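Local atomic coordinates of cytochrome P450 (Rhodococcus erythropolis, PDB entry 3WEC), a protein that hydroxylates the quinoline nitrogen of aurachin alkaloids, a haem-dependent cytochrome P450 reaction that gives these compounds their antibiotic activity. Residues A[16-28]-A[391-403]. Numbering follows the deposited sequence.
Sequences NPFDPTFKADPYP and INYKPGMGLRGPE. With AUI (3-[(2E,6E,9R)-9-hydroxy-3,7,11-trimethyldodeca-2,6,10-trien-1-yl]-2-methylquinolin-4(1H)-one), chain C.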
# COMPACT_ATOMS: atom_id res chain seq x y z
N ASN A 16 -10.18 -19.62 10.21
CA ASN A 16 -8.77 -19.29 10.41
C ASN A 16 -8.25 -17.90 9.96
O ASN A 16 -7.51 -17.26 10.72
CB ASN A 16 -7.87 -20.43 9.92
CG ASN A 16 -6.55 -20.48 10.66
OD1 ASN A 16 -5.68 -19.62 10.49
ND2 ASN A 16 -6.39 -21.51 11.50
N PRO A 17 -8.59 -17.42 8.73
CA PRO A 17 -8.49 -15.95 8.51
C PRO A 17 -9.55 -15.17 9.31
O PRO A 17 -10.73 -15.24 8.96
CB PRO A 17 -8.79 -15.81 7.01
CG PRO A 17 -8.36 -17.11 6.41
CD PRO A 17 -8.70 -18.15 7.45
N PHE A 18 -9.18 -14.37 10.33
CA PHE A 18 -7.85 -13.80 10.52
C PHE A 18 -7.61 -13.24 11.94
O PHE A 18 -8.57 -12.94 12.68
CB PHE A 18 -7.61 -12.69 9.48
CG PHE A 18 -7.75 -11.30 10.02
CD1 PHE A 18 -6.61 -10.53 10.26
CD2 PHE A 18 -9.01 -10.76 10.29
CE1 PHE A 18 -6.71 -9.25 10.77
CE2 PHE A 18 -9.12 -9.48 10.81
CZ PHE A 18 -7.97 -8.72 11.05
N ASP A 19 -6.33 -13.13 12.31
CA ASP A 19 -5.79 -12.38 13.49
C ASP A 19 -5.57 -13.09 14.85
O ASP A 19 -4.86 -12.53 15.72
CB ASP A 19 -6.38 -10.94 13.62
CG ASP A 19 -7.50 -10.82 14.66
OD1 ASP A 19 -8.22 -9.81 14.57
OD2 ASP A 19 -7.66 -11.68 15.54
N PRO A 20 -6.14 -14.30 15.06
CA PRO A 20 -5.69 -15.10 16.20
C PRO A 20 -4.18 -15.39 16.13
O PRO A 20 -3.74 -16.51 16.41
CB PRO A 20 -6.49 -16.41 16.06
CG PRO A 20 -7.20 -16.35 14.73
CD PRO A 20 -7.34 -14.89 14.43
N THR A 21 -3.41 -14.35 15.79
CA THR A 21 -2.03 -14.45 15.31
C THR A 21 -1.84 -15.38 14.09
O THR A 21 -0.81 -16.06 13.90
CB THR A 21 -0.98 -14.64 16.42
OG1 THR A 21 -1.51 -14.18 17.67
CG2 THR A 21 0.23 -13.82 16.08
N PHE A 22 -2.88 -15.40 13.27
CA PHE A 22 -2.77 -15.60 11.84
C PHE A 22 -1.87 -14.45 11.36
O PHE A 22 -1.03 -14.62 10.46
CB PHE A 22 -4.19 -15.51 11.27
CG PHE A 22 -4.27 -15.36 9.78
CD1 PHE A 22 -4.42 -14.10 9.20
CD2 PHE A 22 -4.25 -16.48 8.96
CE1 PHE A 22 -4.52 -13.96 7.82
CE2 PHE A 22 -4.35 -16.35 7.59
CZ PHE A 22 -4.49 -15.09 7.01
N LYS A 23 -2.05 -13.29 12.02
CA LYS A 23 -1.25 -12.06 11.83
C LYS A 23 0.25 -12.34 11.66
O LYS A 23 0.81 -12.01 10.62
CB LYS A 23 -1.43 -11.09 13.03
CG LYS A 23 -1.93 -9.68 12.69
CD LYS A 23 -1.48 -9.21 11.31
CE LYS A 23 -2.35 -8.08 10.77
NZ LYS A 23 -2.41 -8.15 9.27
N ALA A 24 0.85 -12.96 12.69
CA ALA A 24 2.31 -13.25 12.76
C ALA A 24 2.88 -14.16 11.67
O ALA A 24 4.06 -14.07 11.32
CB ALA A 24 2.67 -13.81 14.13
N ASP A 25 2.06 -15.08 11.18
CA ASP A 25 2.43 -15.95 10.07
C ASP A 25 1.16 -16.46 9.42
O ASP A 25 0.45 -17.27 9.99
CB ASP A 25 3.35 -17.11 10.47
CG ASP A 25 3.91 -17.86 9.25
OD1 ASP A 25 4.49 -18.94 9.42
OD2 ASP A 25 3.75 -17.35 8.10
N PRO A 26 0.85 -15.93 8.22
CA PRO A 26 -0.37 -16.33 7.56
C PRO A 26 -0.15 -17.34 6.43
O PRO A 26 -1.11 -17.96 5.97
CB PRO A 26 -0.92 -15.00 7.00
CG PRO A 26 0.12 -13.97 7.23
CD PRO A 26 1.36 -14.66 7.69
N TYR A 27 1.10 -17.50 6.00
CA TYR A 27 1.44 -18.33 4.84
C TYR A 27 1.08 -19.82 4.93
O TYR A 27 0.51 -20.36 3.99
CB TYR A 27 2.89 -18.11 4.42
CG TYR A 27 3.14 -16.64 4.23
CD1 TYR A 27 2.70 -15.98 3.08
CD2 TYR A 27 3.75 -15.89 5.24
CE1 TYR A 27 2.89 -14.63 2.92
CE2 TYR A 27 3.94 -14.53 5.10
CZ TYR A 27 3.51 -13.90 3.93
OH TYR A 27 3.71 -12.54 3.80
N PRO A 28 1.40 -20.48 6.06
CA PRO A 28 0.97 -21.89 6.08
C PRO A 28 -0.55 -22.01 5.94
O PRO A 28 -1.03 -23.06 5.47
CB PRO A 28 1.43 -22.40 7.45
CG PRO A 28 2.58 -21.51 7.82
CD PRO A 28 2.28 -20.15 7.20
N ILE A 391 8.50 -10.81 16.07
CA ILE A 391 8.04 -9.54 15.59
C ILE A 391 6.57 -9.29 15.90
O ILE A 391 5.71 -10.15 15.64
CB ILE A 391 8.33 -9.40 14.08
CG1 ILE A 391 9.84 -9.43 13.85
CG2 ILE A 391 7.76 -8.10 13.56
CD1 ILE A 391 10.22 -10.16 12.61
N ASN A 392 6.30 -8.11 16.46
CA ASN A 392 4.96 -7.58 16.64
C ASN A 392 4.51 -6.81 15.40
O ASN A 392 5.17 -5.87 14.98
CB ASN A 392 4.93 -6.66 17.87
CG ASN A 392 5.18 -7.43 19.16
OD1 ASN A 392 4.53 -8.45 19.43
ND2 ASN A 392 6.11 -6.93 19.98
N TYR A 393 3.39 -7.24 14.83
CA TYR A 393 2.81 -6.65 13.64
C TYR A 393 1.71 -5.64 13.96
O TYR A 393 1.01 -5.79 14.94
CB TYR A 393 2.28 -7.77 12.74
CG TYR A 393 3.40 -8.50 12.09
CD1 TYR A 393 3.89 -8.08 10.86
CD2 TYR A 393 3.99 -9.62 12.70
CE1 TYR A 393 4.95 -8.74 10.25
CE2 TYR A 393 5.04 -10.29 12.08
CZ TYR A 393 5.52 -9.83 10.86
OH TYR A 393 6.57 -10.45 10.20
N LYS A 394 1.60 -4.61 13.12
CA LYS A 394 0.54 -3.61 13.22
C LYS A 394 -0.85 -4.27 13.16
O LYS A 394 -1.01 -5.33 12.55
CB LYS A 394 0.70 -2.53 12.13
CG LYS A 394 1.60 -1.36 12.54
CD LYS A 394 1.98 -0.42 11.40
CE LYS A 394 2.35 0.94 12.02
NZ LYS A 394 3.18 1.86 11.18
N PRO A 395 -1.84 -3.70 13.86
CA PRO A 395 -3.15 -4.29 13.62
C PRO A 395 -3.72 -3.88 12.26
O PRO A 395 -3.13 -3.03 11.56
CB PRO A 395 -3.99 -3.77 14.80
CG PRO A 395 -2.97 -3.50 15.89
CD PRO A 395 -1.81 -2.92 15.11
N GLY A 396 -4.81 -4.52 11.86
CA GLY A 396 -5.56 -4.09 10.69
C GLY A 396 -5.98 -5.25 9.83
O GLY A 396 -5.47 -6.35 9.98
N MET A 397 -6.89 -5.00 8.90
CA MET A 397 -7.52 -6.09 8.13
C MET A 397 -6.73 -6.53 6.90
O MET A 397 -6.63 -7.72 6.66
CB MET A 397 -8.95 -5.73 7.75
CG MET A 397 -9.95 -5.98 8.87
SD MET A 397 -11.68 -5.98 8.33
CE MET A 397 -11.47 -6.24 6.54
N GLY A 398 -6.23 -5.59 6.11
CA GLY A 398 -5.57 -5.93 4.85
C GLY A 398 -4.06 -5.67 4.74
O GLY A 398 -3.40 -6.13 3.81
N LEU A 399 -3.50 -4.90 5.66
CA LEU A 399 -2.07 -4.51 5.56
C LEU A 399 -1.22 -5.31 6.52
O LEU A 399 -1.72 -5.77 7.55
CB LEU A 399 -1.89 -3.02 5.83
CG LEU A 399 -1.93 -1.95 4.72
CD1 LEU A 399 -2.54 -2.37 3.40
CD2 LEU A 399 -2.54 -0.65 5.26
N ARG A 400 0.04 -5.53 6.18
CA ARG A 400 0.93 -6.27 7.05
C ARG A 400 2.33 -5.68 7.08
O ARG A 400 2.97 -5.44 6.03
CB ARG A 400 0.98 -7.74 6.67
CG ARG A 400 1.72 -8.61 7.68
CD ARG A 400 1.55 -10.09 7.38
NE ARG A 400 2.27 -10.91 8.32
CZ ARG A 400 3.50 -11.37 8.13
NH1 ARG A 400 4.08 -12.14 9.05
NH2 ARG A 400 4.14 -11.07 7.03
N GLY A 401 2.77 -5.40 8.30
CA GLY A 401 4.11 -4.89 8.53
C GLY A 401 4.29 -4.74 10.03
O GLY A 401 3.31 -4.70 10.76
N PRO A 402 5.54 -4.62 10.48
CA PRO A 402 5.86 -4.54 11.91
C PRO A 402 5.48 -3.18 12.56
O PRO A 402 5.56 -2.11 11.93
CB PRO A 402 7.38 -4.75 11.92
CG PRO A 402 7.82 -4.24 10.57
CD PRO A 402 6.76 -4.77 9.66
N GLU A 403 5.09 -3.26 13.84
CA GLU A 403 4.73 -2.08 14.64
C GLU A 403 5.99 -1.36 15.14
O GLU A 403 6.04 -0.14 15.13
CB GLU A 403 3.81 -2.52 15.84
CG GLU A 403 3.51 -1.47 16.91
CD GLU A 403 2.06 -1.49 17.41
OE1 GLU A 403 1.82 -1.83 18.60
OE2 GLU A 403 1.15 -1.13 16.60
O13 AUI C . -7.48 -0.45 -2.77
C1 AUI C . -6.33 -0.02 -2.52
C4 AUI C . -6.03 1.40 -2.77
C5 AUI C . -7.01 2.26 -3.25
C6 AUI C . -6.72 3.61 -3.46
C7 AUI C . -5.42 4.04 -3.15
C8 AUI C . -4.40 3.22 -2.67
C9 AUI C . -4.65 1.87 -2.44
N10 AUI C . -3.69 1.04 -1.93
C3 AUI C . -3.89 -0.27 -1.69
C11 AUI C . -2.78 -1.14 -1.13
C2 AUI C . -5.23 -0.88 -1.98
C12 AUI C . -5.47 -2.34 -1.69
C14 AUI C . -5.42 -2.56 -0.18
C15 AUI C . -6.04 -2.00 0.90
C26 AUI C . -7.04 -0.86 0.87
C16 AUI C . -5.62 -2.59 2.22
C17 AUI C . -6.69 -3.29 3.06
C18 AUI C . -8.09 -2.95 2.64
C19 AUI C . -9.21 -3.61 3.00
C27 AUI C . -9.25 -4.78 3.95
C20 AUI C . -10.53 -3.08 2.47
C21 AUI C . -10.93 -3.59 1.08
O28 AUI C . -12.04 -2.80 0.68
C22 AUI C . -9.91 -3.44 -0.02
C23 AUI C . -9.88 -2.49 -1.00
C24 AUI C . -8.77 -2.60 -1.99
C25 AUI C . -10.83 -1.32 -1.22
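The guanidinium of Arg400 is sandwiched between Pro26, whose CD lies 3.7 Å above one face near the rim, and Tyr393, whose CE1 sits over the centre of the other. Tyr27 joins Pro26 edge-on, CE2 over the guanidinium, NH2 at its ring edge, the planes 89° apart. Ile391 CG2 lies over the far face of the Tyr393 ring, toward its rim, with Gly401 N in plane at the edge. In the guanidinium plane, Lys23 O takes a nearly straight bond from Arg400 NE (2.9 Å, 167°), and Ala24 O a weak, bent one from Arg400 NH1. Glu297, outside both segments, forms a salt bridge with Arg400 NH2 and a hydrogen bond with Tyr27 OH. Arg400 gets here with CG anti to the backbone N (chi1 -171°) and its chain extended to NE. Segment 391-403 is a hairpin loop closed by Glu403 N to Asn392 O and Lys394 N to Gly401 O; its tip, substrate recognition site 6 in P450s, lines the pocket. It meets the N-terminal segment that runs into helix 27-36. Lys23 runs the other way, its bent chain passing Lys394 O with CE at 3.5 Å and donating from NZ to Leu399 O (3.0 Å). Phe18 CE1 lies 3.3 Å from Gly396 O; the Phe18 and Met397 side chains cross at about a right angle. The same turn faces the aurachin intermediate: Met397 CE approaches its C27, Gly398 CA its C17, Leu399 CD1 its C16.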